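Local atomic coordinates of Abbfa_003403 (Acinetobacter baumannii, PDB entry 4ZXH), a protein that is a four-domain nonribosomal peptide synthetase that probably activates an amino acid, loads it on its phosphopantetheine carrier, condenses it with another substrate and releases the product by thioesterase. Residues P1066-T1077 against R1091-L1101; A1143-R1151 against Y1253-I1262. One frame throughout, in Å; residues are numbered along the deposited sequence.

Interaction 1: residues P1066-T1077 against R1091-L1101; sequences PLWLFHPIGGST and RTLRAIQSPGL
Arg1094 lays its aliphatic chain over one face of the Trp1068 indole, and this pair, with Ile1096 beside it, dominates one face of two neighbouring parallel strands. CB of Arg1094 stands 4.1 Å from the centroid of the six-membered ring of Trp1068, a CH-pi contact off the ring's middle, while CD comes down on CH2 at 3.7 Å. With CG anti to the carbonyl carbon (chi1 -52°) and the chain extended from there to NE, the guanidinium is carried past the indole, its plane turned 52° from the ring, until NH1 meets CG of Pro1066 at 3.7 Å. Its NE forms a salt bridge with Glu1057, and the indole NE1 bonds to Gln1126.

Farther along the strand, Ile1096 lies alongside Phe1070, pointing the same way; its CD1 touches the Phe1070 CE1 at 3.9 Å and is shared with the indole. On the other face, Leu1069 and Ala1095 meet through their CB atoms, with CG2 of Thr1077 packing on the Ala1095 methyl.

Beneath these side chains runs a regular parallel ladder, for example Arg1094 N to Leu1067 O at 3.0 Å. It runs on to His1071 N, and that residue's imidazole has CB of Ser1098 over one face. The loop then folds back, and Ser1098 N donates to Gly1075 O at 2.9 Å. Helix 1081-1086 connects the two strands in a beta-alpha-beta unit of the thioesterase's alpha/beta-hydrolase fold. Backbone bonds thus set the register, while the arginine covers an aromatic with its carbons and probably keeps its charge balanced at the sheet's margin by Glu1057.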
loop_
_atom_site.group_PDB
_atom_site.type_symbol
_atom_site.label_atom_id
_atom_site.label_comp_id
_atom_site.label_asym_id
_atom_site.label_seq_id
_atom_site.Cartn_x
_atom_site.Cartn_y
_atom_site.Cartn_z
ATOM N N PRO A 1066 7.528 -1.747 46.636
ATOM C CA PRO A 1066 6.526 -1.221 45.710
ATOM C C PRO A 1066 5.459 -0.450 46.457
ATOM O O PRO A 1066 5.312 -0.618 47.663
ATOM C CB PRO A 1066 5.903 -2.481 45.082
ATOM C CG PRO A 1066 6.523 -3.653 45.783
ATOM C CD PRO A 1066 7.260 -3.147 46.993
ATOM N N LEU A 1067 4.709 0.365 45.735
ATOM C CA LEU A 1067 3.490 0.956 46.256
ATOM C C LEU A 1067 2.326 0.249 45.585
ATOM O O LEU A 1067 2.281 0.177 44.362
ATOM C CB LEU A 1067 3.451 2.463 45.982
ATOM C CG LEU A 1067 2.115 3.166 46.183
ATOM C CD1 LEU A 1067 1.635 2.918 47.599
ATOM C CD2 LEU A 1067 2.246 4.652 45.906
ATOM N N TRP A 1068 1.407 -0.294 46.379
ATOM C CA TRP A 1068 0.214 -0.957 45.851
ATOM C C TRP A 1068 -0.969 -0.011 45.860
ATOM O O TRP A 1068 -1.256 0.637 46.877
ATOM C CB TRP A 1068 -0.139 -2.192 46.668
ATOM C CG TRP A 1068 0.868 -3.270 46.598
ATOM C CD1 TRP A 1068 1.925 -3.457 47.431
ATOM C CD2 TRP A 1068 0.919 -4.334 45.635
ATOM N NE1 TRP A 1068 2.638 -4.572 47.048
ATOM C CE2 TRP A 1068 2.038 -5.125 45.946
ATOM C CE3 TRP A 1068 0.128 -4.689 44.541
ATOM C CZ2 TRP A 1068 2.384 -6.250 45.205
ATOM C CZ3 TRP A 1068 0.475 -5.806 43.804
ATOM C CH2 TRP A 1068 1.588 -6.575 44.140
ATOM N N LEU A 1069 -1.665 0.049 44.728
ATOM C CA LEU A 1069 -2.846 0.886 44.594
ATOM C C LEU A 1069 -4.077 0.052 44.271
ATOM O O LEU A 1069 -4.017 -0.885 43.489
ATOM C CB LEU A 1069 -2.622 1.951 43.524
ATOM C CG LEU A 1069 -1.438 2.888 43.830
ATOM C CD1 LEU A 1069 -1.049 3.709 42.633
ATOM C CD2 LEU A 1069 -1.716 3.802 45.028
ATOM N N PHE A 1070 -5.206 0.406 44.867
ATOM C CA PHE A 1070 -6.403 -0.384 44.680
ATOM C C PHE A 1070 -7.528 0.395 44.034
ATOM O O PHE A 1070 -7.726 1.574 44.316
ATOM C CB PHE A 1070 -6.835 -0.938 46.015
ATOM C CG PHE A 1070 -5.749 -1.649 46.707
ATOM C CD1 PHE A 1070 -5.420 -2.948 46.341
ATOM C CD2 PHE A 1070 -5.017 -1.016 47.693
ATOM C CE1 PHE A 1070 -4.389 -3.620 46.968
ATOM C CE2 PHE A 1070 -3.992 -1.681 48.329
ATOM C CZ PHE A 1070 -3.674 -2.984 47.960
ATOM N N HIS A 1071 -8.265 -0.290 43.169
ATOM C CA HIS A 1071 -9.311 0.336 42.393
ATOM C C HIS A 1071 -10.320 1.048 43.268
ATOM O O HIS A 1071 -10.568 0.619 44.384
ATOM C CB HIS A 1071 -10.028 -0.710 41.550
ATOM C CG HIS A 1071 -10.688 -1.785 42.350
ATOM N ND1 HIS A 1071 -11.881 -1.596 43.011
ATOM C CD2 HIS A 1071 -10.336 -3.074 42.572
ATOM C CE1 HIS A 1071 -12.228 -2.717 43.621
ATOM N NE2 HIS A 1071 -11.307 -3.629 43.372
ATOM N N PRO A 1072 -10.900 2.141 42.759
ATOM C CA PRO A 1072 -12.063 2.784 43.387
ATOM C C PRO A 1072 -13.349 2.032 43.059
ATOM O O PRO A 1072 -13.258 0.921 42.531
ATOM C CB PRO A 1072 -12.075 4.170 42.754
ATOM C CG PRO A 1072 -11.428 3.959 41.410
ATOM C CD PRO A 1072 -10.407 2.897 41.588
ATOM N N ILE A 1073 -14.506 2.637 43.335
ATOM C CA ILE A 1073 -15.815 2.004 43.103
ATOM C C ILE A 1073 -15.953 1.344 41.730
ATOM O O ILE A 1073 -16.406 0.220 41.631
ATOM C CB ILE A 1073 -16.975 3.011 43.239
ATOM C CG1 ILE A 1073 -16.972 3.677 44.609
ATOM C CG2 ILE A 1073 -18.302 2.291 43.067
ATOM C CD1 ILE A 1073 -17.346 2.718 45.725
ATOM N N GLY A 1074 -15.559 2.033 40.672
ATOM C CA GLY A 1074 -15.693 1.481 39.335
ATOM C C GLY A 1074 -14.864 0.237 39.035
ATOM O O GLY A 1074 -15.171 -0.507 38.096
ATOM N N GLY A 1075 -13.798 0.025 39.803
ATOM C CA GLY A 1075 -13.031 -1.207 39.739
ATOM C C GLY A 1075 -11.844 -1.176 38.799
ATOM O O GLY A 1075 -11.159 -2.182 38.584
ATOM N N SER A 1076 -11.582 -0.007 38.246
ATOM C CA SER A 1076 -10.521 0.147 37.266
ATOM C C SER A 1076 -9.299 0.905 37.800
ATOM O O SER A 1076 -9.367 1.546 38.841
ATOM C CB SER A 1076 -11.089 0.854 36.047
ATOM O OG SER A 1076 -10.080 1.444 35.297
ATOM N N THR A 1077 -8.186 0.834 37.075
ATOM C CA THR A 1077 -6.951 1.460 37.516
ATOM C C THR A 1077 -6.647 2.755 36.782
ATOM O O THR A 1077 -5.608 3.371 37.033
ATOM C CB THR A 1077 -5.763 0.522 37.324
ATOM O OG1 THR A 1077 -5.680 0.151 35.948
ATOM C CG2 THR A 1077 -5.932 -0.749 38.175
ATOM N N ARG A 1091 10.499 4.062 42.161
ATOM C CA ARG A 1091 9.553 3.275 42.927
ATOM C C ARG A 1091 8.667 2.469 41.988
ATOM O O ARG A 1091 7.989 3.030 41.120
ATOM C CB ARG A 1091 8.682 4.165 43.832
ATOM C CG ARG A 1091 7.969 3.399 44.960
ATOM C CD ARG A 1091 6.855 4.215 45.562
ATOM N NE ARG A 1091 7.309 5.537 45.985
ATOM C CZ ARG A 1091 7.709 5.812 47.217
ATOM N NH1 ARG A 1091 7.712 4.853 48.147
ATOM N NH2 ARG A 1091 8.100 7.039 47.523
ATOM N N THR A 1092 8.702 1.151 42.159
ATOM C CA THR A 1092 7.734 0.254 41.549
ATOM C C THR A 1092 6.316 0.609 42.021
ATOM O O THR A 1092 6.082 0.809 43.219
ATOM C CB THR A 1092 8.057 -1.218 41.893
ATOM O OG1 THR A 1092 9.394 -1.527 41.462
ATOM C CG2 THR A 1092 7.055 -2.181 41.256
ATOM N N LEU A 1093 5.395 0.729 41.063
ATOM C CA LEU A 1093 3.973 0.962 41.329
ATOM C C LEU A 1093 3.144 -0.152 40.703
ATOM O O LEU A 1093 3.305 -0.473 39.512
ATOM C CB LEU A 1093 3.496 2.283 40.753
ATOM C CG LEU A 1093 4.322 3.502 41.051
ATOM C CD1 LEU A 1093 3.739 4.659 40.245
ATOM C CD2 LEU A 1093 4.271 3.745 42.547
ATOM N N ARG A 1094 2.246 -0.717 41.501
ATOM C CA ARG A 1094 1.343 -1.751 41.031
ATOM C C ARG A 1094 -0.056 -1.388 41.459
ATOM O O ARG A 1094 -0.261 -0.856 42.544
ATOM C CB ARG A 1094 1.745 -3.111 41.584
ATOM C CG ARG A 1094 3.195 -3.433 41.339
ATOM C CD ARG A 1094 3.467 -4.914 41.471
ATOM N NE ARG A 1094 4.780 -5.261 40.949
ATOM C CZ ARG A 1094 5.770 -5.705 41.701
ATOM N NH1 ARG A 1094 5.576 -5.864 43.003
ATOM N NH2 ARG A 1094 6.940 -6.004 41.151
ATOM N N ALA A 1095 -1.016 -1.650 40.590
ATOM C CA ALA A 1095 -2.397 -1.276 40.839
ATOM C C ALA A 1095 -3.247 -2.493 40.577
ATOM O O ALA A 1095 -2.878 -3.342 39.760
ATOM C CB ALA A 1095 -2.836 -0.100 39.945
ATOM N N ILE A 1096 -4.379 -2.585 41.265
ATOM C CA ILE A 1096 -5.212 -3.763 41.138
ATOM C C ILE A 1096 -6.625 -3.422 40.695
ATOM O O ILE A 1096 -7.347 -2.694 41.378
ATOM C CB ILE A 1096 -5.251 -4.528 42.450
ATOM C CG1 ILE A 1096 -3.842 -5.027 42.779
ATOM C CG2 ILE A 1096 -6.254 -5.664 42.367
ATOM C CD1 ILE A 1096 -3.772 -6.011 43.922
ATOM N N GLN A 1097 -7.014 -3.939 39.535
ATOM C CA GLN A 1097 -8.393 -3.801 39.078
ATOM C C GLN A 1097 -9.256 -4.961 39.618
ATOM O O GLN A 1097 -8.742 -6.007 39.997
ATOM C CB GLN A 1097 -8.439 -3.768 37.551
ATOM C CG GLN A 1097 -8.095 -5.092 36.933
ATOM C CD GLN A 1097 -8.002 -5.008 35.441
ATOM O OE1 GLN A 1097 -8.413 -4.016 34.831
ATOM N NE2 GLN A 1097 -7.424 -6.036 34.835
ATOM N N SER A 1098 -10.566 -4.786 39.643
ATOM C CA SER A 1098 -11.443 -5.869 40.084
ATOM C C SER A 1098 -11.574 -6.994 39.049
ATOM O O SER A 1098 -11.687 -6.741 37.843
ATOM C CB SER A 1098 -12.825 -5.303 40.421
ATOM O OG SER A 1098 -13.760 -6.334 40.634
ATOM N N PRO A 1099 -11.567 -8.245 39.514
ATOM C CA PRO A 1099 -11.876 -9.389 38.637
ATOM C C PRO A 1099 -13.215 -9.201 37.903
ATOM O O PRO A 1099 -13.416 -9.687 36.791
ATOM C CB PRO A 1099 -11.960 -10.575 39.608
ATOM C CG PRO A 1099 -11.142 -10.174 40.788
ATOM C CD PRO A 1099 -11.273 -8.660 40.896
ATOM N N GLY A 1100 -14.127 -8.475 38.535
ATOM C CA GLY A 1100 -15.408 -8.200 37.926
ATOM C C GLY A 1100 -15.339 -7.568 36.539
ATOM O O GLY A 1100 -16.303 -7.675 35.768
ATOM N N LEU A 1101 -14.227 -6.900 36.218
ATOM C CA LEU A 1101 -14.111 -6.228 34.926
ATOM C C LEU A 1101 -13.804 -7.207 33.795
ATOM O O LEU A 1101 -13.954 -6.858 32.622
ATOM C CB LEU A 1101 -13.035 -5.148 34.955
ATOM C CG LEU A 1101 -13.221 -3.889 35.809
ATOM C CD1 LEU A 1101 -12.134 -2.838 35.489
ATOM C CD2 LEU A 1101 -14.628 -3.293 35.702
#

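Interaction 2: residues A1143-R1151 against Y1253-I1262; sequences AYEISRQLR and YFPEPEDFPI
The Phe1260 ring has CB of Ser1147 over one face, 3.7 Å from the ring centroid, with CG of Arg1151 at its CE1 edge; on the other side its CD2 edge is directed at the face of Tyr1144 in an offset edge-to-face pair, centroids 5.7 Å apart and planes at 79°. Around the rim of the Tyr1144 ring come Pro1255 CG and the Tyr1253 hydroxyl, while the Arg1151 guanidinium has Phe1260 CE1 over the centre of one face, the two planes only 25° apart.

Tyr1144 buries the most surface. Its CG sits anti to the backbone N (chi1 -169°), which leans the ring out from the helix and into the loop, where OH donates to Glu1258 O at 2.9 Å, in the carbonyl plane and on a lone pair. Glu1145, one residue on, takes the Tyr1253 hydroxyl on the anti lone pair of OE1, at 2.7 Å. Arg1148 grips the same carboxylate side-on from within the helix, NE to OE1 and NH2 to OE2, and Gln1149 NE2 adds a second donor to OE2, so each oxygen receives two bonds.

At the far end, Arg1151 NH2 reaches Asp1259 O in a long bond of 3.3 Å, and its NH1 makes a loose salt bridge with Glu1258 OE2 at 3.6 Å. Phe1260 also packs on Ile1160 of strand 1157-1163, so this ring is wedged between the sheet and helix 1138-1152, which follows the predicted nucleophile elbow, where the loop from helix 1233-1251 turns into strand 1262-1267. The chemistry is graded: an aromatic centre, a carboxylate shared between tyrosine, arginine and glutamine that probably stays ionised, and a weaker charged fringe.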
loop_
_atom_site.group_PDB
_atom_site.type_symbol
_atom_site.label_atom_id
_atom_site.label_comp_id
_atom_site.label_asym_id
_atom_site.label_seq_id
_atom_site.Cartn_x
_atom_site.Cartn_y
_atom_site.Cartn_z
ATOM N N ALA A 1143 -7.493 -0.382 50.986
ATOM C CA ALA A 1143 -6.160 -0.327 51.603
ATOM C C ALA A 1143 -6.206 -0.446 53.112
ATOM O O ALA A 1143 -5.367 -1.115 53.719
ATOM C CB ALA A 1143 -5.456 0.947 51.230
ATOM N N TYR A 1144 -7.192 0.212 53.714
ATOM C CA TYR A 1144 -7.366 0.176 55.157
ATOM C C TYR A 1144 -7.635 -1.249 55.597
ATOM O O TYR A 1144 -6.975 -1.752 56.510
ATOM C CB TYR A 1144 -8.505 1.103 55.576
ATOM C CG TYR A 1144 -8.635 1.355 57.069
ATOM C CD1 TYR A 1144 -7.701 2.130 57.750
ATOM C CD2 TYR A 1144 -9.721 0.869 57.780
ATOM C CE1 TYR A 1144 -7.828 2.386 59.105
ATOM C CE2 TYR A 1144 -9.867 1.123 59.134
ATOM C CZ TYR A 1144 -8.919 1.875 59.794
ATOM O OH TYR A 1144 -9.064 2.126 61.146
ATOM N N GLU A 1145 -8.577 -1.913 54.926
ATOM C CA GLU A 1145 -8.940 -3.279 55.313
ATOM C C GLU A 1145 -7.810 -4.274 55.013
ATOM O O GLU A 1145 -7.604 -5.240 55.750
ATOM C CB GLU A 1145 -10.238 -3.723 54.621
ATOM C CG GLU A 1145 -10.592 -5.199 54.830
ATOM C CD GLU A 1145 -10.848 -5.559 56.300
ATOM O OE1 GLU A 1145 -11.147 -4.649 57.114
ATOM O OE2 GLU A 1145 -10.757 -6.763 56.637
ATOM N N ILE A 1146 -7.068 -4.033 53.938
ATOM C CA ILE A 1146 -5.912 -4.867 53.648
ATOM C C ILE A 1146 -4.864 -4.696 54.739
ATOM O O ILE A 1146 -4.282 -5.686 55.190
ATOM C CB ILE A 1146 -5.321 -4.557 52.285
ATOM C CG1 ILE A 1146 -6.207 -5.175 51.211
ATOM C CG2 ILE A 1146 -3.948 -5.143 52.159
ATOM C CD1 ILE A 1146 -5.691 -4.966 49.831
ATOM N N SER A 1147 -4.654 -3.461 55.193
ATOM C CA SER A 1147 -3.751 -3.224 56.320
ATOM C C SER A 1147 -4.203 -3.969 57.558
ATOM O O SER A 1147 -3.393 -4.595 58.229
ATOM C CB SER A 1147 -3.656 -1.745 56.652
ATOM O OG SER A 1147 -3.308 -0.998 55.511
ATOM N N ARG A 1148 -5.499 -3.889 57.851
ATOM C CA ARG A 1148 -6.077 -4.507 59.041
ATOM C C ARG A 1148 -5.796 -6.001 59.060
ATOM O O ARG A 1148 -5.559 -6.578 60.129
ATOM C CB ARG A 1148 -7.595 -4.254 59.117
ATOM C CG ARG A 1148 -8.197 -4.490 60.514
ATOM C CD ARG A 1148 -9.732 -4.495 60.541
ATOM N NE ARG A 1148 -10.288 -5.630 59.805
ATOM C CZ ARG A 1148 -10.314 -6.885 60.255
ATOM N NH1 ARG A 1148 -9.812 -7.177 61.451
ATOM N NH2 ARG A 1148 -10.841 -7.853 59.506
ATOM N N GLN A 1149 -5.806 -6.624 57.883
ATOM C CA GLN A 1149 -5.571 -8.064 57.781
ATOM C C GLN A 1149 -4.084 -8.426 57.831
ATOM O O GLN A 1149 -3.721 -9.431 58.437
ATOM C CB GLN A 1149 -6.193 -8.624 56.502
ATOM C CG GLN A 1149 -7.707 -8.530 56.444
ATOM C CD GLN A 1149 -8.309 -9.435 55.375
ATOM O OE1 GLN A 1149 -7.647 -10.334 54.862
ATOM N NE2 GLN A 1149 -9.574 -9.200 55.038
ATOM N N LEU A 1150 -3.233 -7.614 57.201
ATOM C CA LEU A 1150 -1.787 -7.857 57.198
ATOM C C LEU A 1150 -1.223 -7.845 58.627
ATOM O O LEU A 1150 -0.346 -8.650 58.950
ATOM C CB LEU A 1150 -1.055 -6.833 56.322
ATOM C CG LEU A 1150 -1.295 -6.890 54.802
ATOM C CD1 LEU A 1150 -0.619 -5.715 54.070
ATOM C CD2 LEU A 1150 -0.872 -8.210 54.180
ATOM N N ARG A 1151 -1.729 -6.949 59.477
ATOM C CA ARG A 1151 -1.456 -7.001 60.916
ATOM C C ARG A 1151 -1.790 -8.369 61.516
ATOM O O ARG A 1151 -0.972 -8.981 62.220
ATOM C CB ARG A 1151 -2.257 -5.931 61.655
ATOM C CG ARG A 1151 -1.702 -4.533 61.541
ATOM C CD ARG A 1151 -0.598 -4.269 62.555
ATOM N NE ARG A 1151 -0.116 -2.890 62.464
ATOM C CZ ARG A 1151 -0.758 -1.830 62.955
ATOM N NH1 ARG A 1151 -1.920 -1.975 63.592
ATOM N NH2 ARG A 1151 -0.231 -0.620 62.815
ATOM N N TYR A 1253 -19.451 -1.991 55.075
ATOM C CA TYR A 1253 -18.125 -1.973 55.692
ATOM C C TYR A 1253 -18.005 -0.924 56.806
ATOM O O TYR A 1253 -17.952 0.273 56.522
ATOM C CB TYR A 1253 -17.053 -1.723 54.623
ATOM C CG TYR A 1253 -15.651 -1.781 55.177
ATOM C CD1 TYR A 1253 -15.218 -2.898 55.870
ATOM C CD2 TYR A 1253 -14.755 -0.729 55.002
ATOM C CE1 TYR A 1253 -13.942 -2.976 56.390
ATOM C CE2 TYR A 1253 -13.460 -0.799 55.527
ATOM C CZ TYR A 1253 -13.067 -1.937 56.225
ATOM O OH TYR A 1253 -11.805 -2.057 56.762
ATOM N N PHE A 1254 -17.964 -1.357 58.067
ATOM C CA PHE A 1254 -17.849 -0.407 59.182
ATOM C C PHE A 1254 -16.873 -0.880 60.255
ATOM O O PHE A 1254 -17.281 -1.382 61.304
ATOM C CB PHE A 1254 -19.235 -0.135 59.760
ATOM C CG PHE A 1254 -20.212 0.282 58.718
ATOM C CD1 PHE A 1254 -20.141 1.558 58.160
ATOM C CD2 PHE A 1254 -21.140 -0.620 58.219
ATOM C CE1 PHE A 1254 -21.006 1.941 57.152
ATOM C CE2 PHE A 1254 -22.011 -0.249 57.209
ATOM C CZ PHE A 1254 -21.945 1.035 56.669
ATOM N N PRO A 1255 -15.564 -0.704 59.990
ATOM C CA PRO A 1255 -14.490 -1.232 60.839
ATOM C C PRO A 1255 -14.337 -0.439 62.120
ATOM O O PRO A 1255 -14.478 0.780 62.095
ATOM C CB PRO A 1255 -13.245 -1.084 59.961
ATOM C CG PRO A 1255 -13.545 0.091 59.091
ATOM C CD PRO A 1255 -15.031 0.041 58.828
ATOM N N GLU A 1256 -14.071 -1.129 63.222
ATOM C CA GLU A 1256 -13.763 -0.473 64.489
ATOM C C GLU A 1256 -12.454 0.305 64.346
ATOM O O GLU A 1256 -11.636 -0.001 63.472
ATOM C CB GLU A 1256 -13.688 -1.497 65.637
ATOM C CG GLU A 1256 -15.031 -2.163 66.000
ATOM C CD GLU A 1256 -15.371 -3.379 65.134
ATOM O OE1 GLU A 1256 -14.585 -3.700 64.217
ATOM O OE2 GLU A 1256 -16.430 -4.013 65.368
ATOM N N PRO A 1257 -12.264 1.341 65.178
ATOM C CA PRO A 1257 -11.064 2.177 65.049
ATOM C C PRO A 1257 -9.760 1.396 65.189
ATOM O O PRO A 1257 -9.666 0.495 66.011
ATOM C CB PRO A 1257 -11.223 3.184 66.189
ATOM C CG PRO A 1257 -12.713 3.302 66.366
ATOM C CD PRO A 1257 -13.225 1.901 66.147
ATOM N N GLU A 1258 -8.774 1.739 64.369
ATOM C CA GLU A 1258 -7.456 1.108 64.410
ATOM C C GLU A 1258 -6.414 2.046 63.806
ATOM O O GLU A 1258 -6.637 2.615 62.737
ATOM C CB GLU A 1258 -7.461 -0.231 63.666
ATOM C CG GLU A 1258 -6.153 -1.004 63.813
ATOM C CD GLU A 1258 -6.286 -2.467 63.435
ATOM O OE1 GLU A 1258 -7.409 -2.875 63.058
ATOM O OE2 GLU A 1258 -5.274 -3.206 63.536
ATOM N N ASP A 1259 -5.283 2.209 64.485
ATOM C CA ASP A 1259 -4.270 3.157 64.027
ATOM C C ASP A 1259 -3.265 2.548 63.063
ATOM O O ASP A 1259 -2.608 1.559 63.363
ATOM C CB ASP A 1259 -3.525 3.769 65.211
ATOM C CG ASP A 1259 -4.330 4.846 65.910
ATOM O OD1 ASP A 1259 -5.512 5.049 65.537
ATOM O OD2 ASP A 1259 -3.773 5.499 66.820
ATOM N N PHE A 1260 -3.182 3.152 61.886
ATOM C CA PHE A 1260 -2.155 2.843 60.914
ATOM C C PHE A 1260 -1.485 4.153 60.548
ATOM O O PHE A 1260 -2.113 5.205 60.635
ATOM C CB PHE A 1260 -2.747 2.175 59.674
ATOM C CG PHE A 1260 -3.274 0.803 59.917
ATOM C CD1 PHE A 1260 -2.421 -0.290 59.908
ATOM C CD2 PHE A 1260 -4.626 0.591 60.123
ATOM C CE1 PHE A 1260 -2.902 -1.568 60.127
ATOM C CE2 PHE A 1260 -5.116 -0.687 60.343
ATOM C CZ PHE A 1260 -4.255 -1.767 60.344
ATOM N N PRO A 1261 -0.210 4.108 60.139
ATOM C CA PRO A 1261 0.401 5.351 59.655
ATOM C C PRO A 1261 -0.222 5.755 58.312
ATOM O O PRO A 1261 -0.078 5.048 57.318
ATOM C CB PRO A 1261 1.878 4.984 59.518
ATOM C CG PRO A 1261 1.873 3.517 59.271
ATOM C CD PRO A 1261 0.682 2.947 59.981
ATOM N N ILE A 1262 -0.937 6.874 58.301
ATOM C CA ILE A 1262 -1.752 7.255 57.151
ATOM C C ILE A 1262 -1.428 8.643 56.634
ATOM O O ILE A 1262 -1.271 9.584 57.413
ATOM C CB ILE A 1262 -3.256 7.214 57.507
ATOM C CG1 ILE A 1262 -3.711 5.781 57.759
ATOM C CG2 ILE A 1262 -4.099 7.824 56.402
ATOM C CD1 ILE A 1262 -5.118 5.706 58.259
#

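Overall arrangement
Both contacts belong to the thioesterase domain, with centres about 18 Å apart, and they meet where Phe1070 packs on Ile1146 and Ala1143, the strand's ring set against the helix. Interaction 1 is the more buried: it joins two adjacent strands of the central sheet, and backbone bonds do most of the polar work. Interaction 2 lies farther out and is only partly buried; it joins a helix covering that sheet to an irregular loop, so side chains supply the bonds, through tyrosine hydroxyls, a carboxylate and an arginine. The charge of Arg1094 is met from outside interaction 1, by the sheet's edge strand, whereas Arg1151 finds its partners within interaction 2, on the loop.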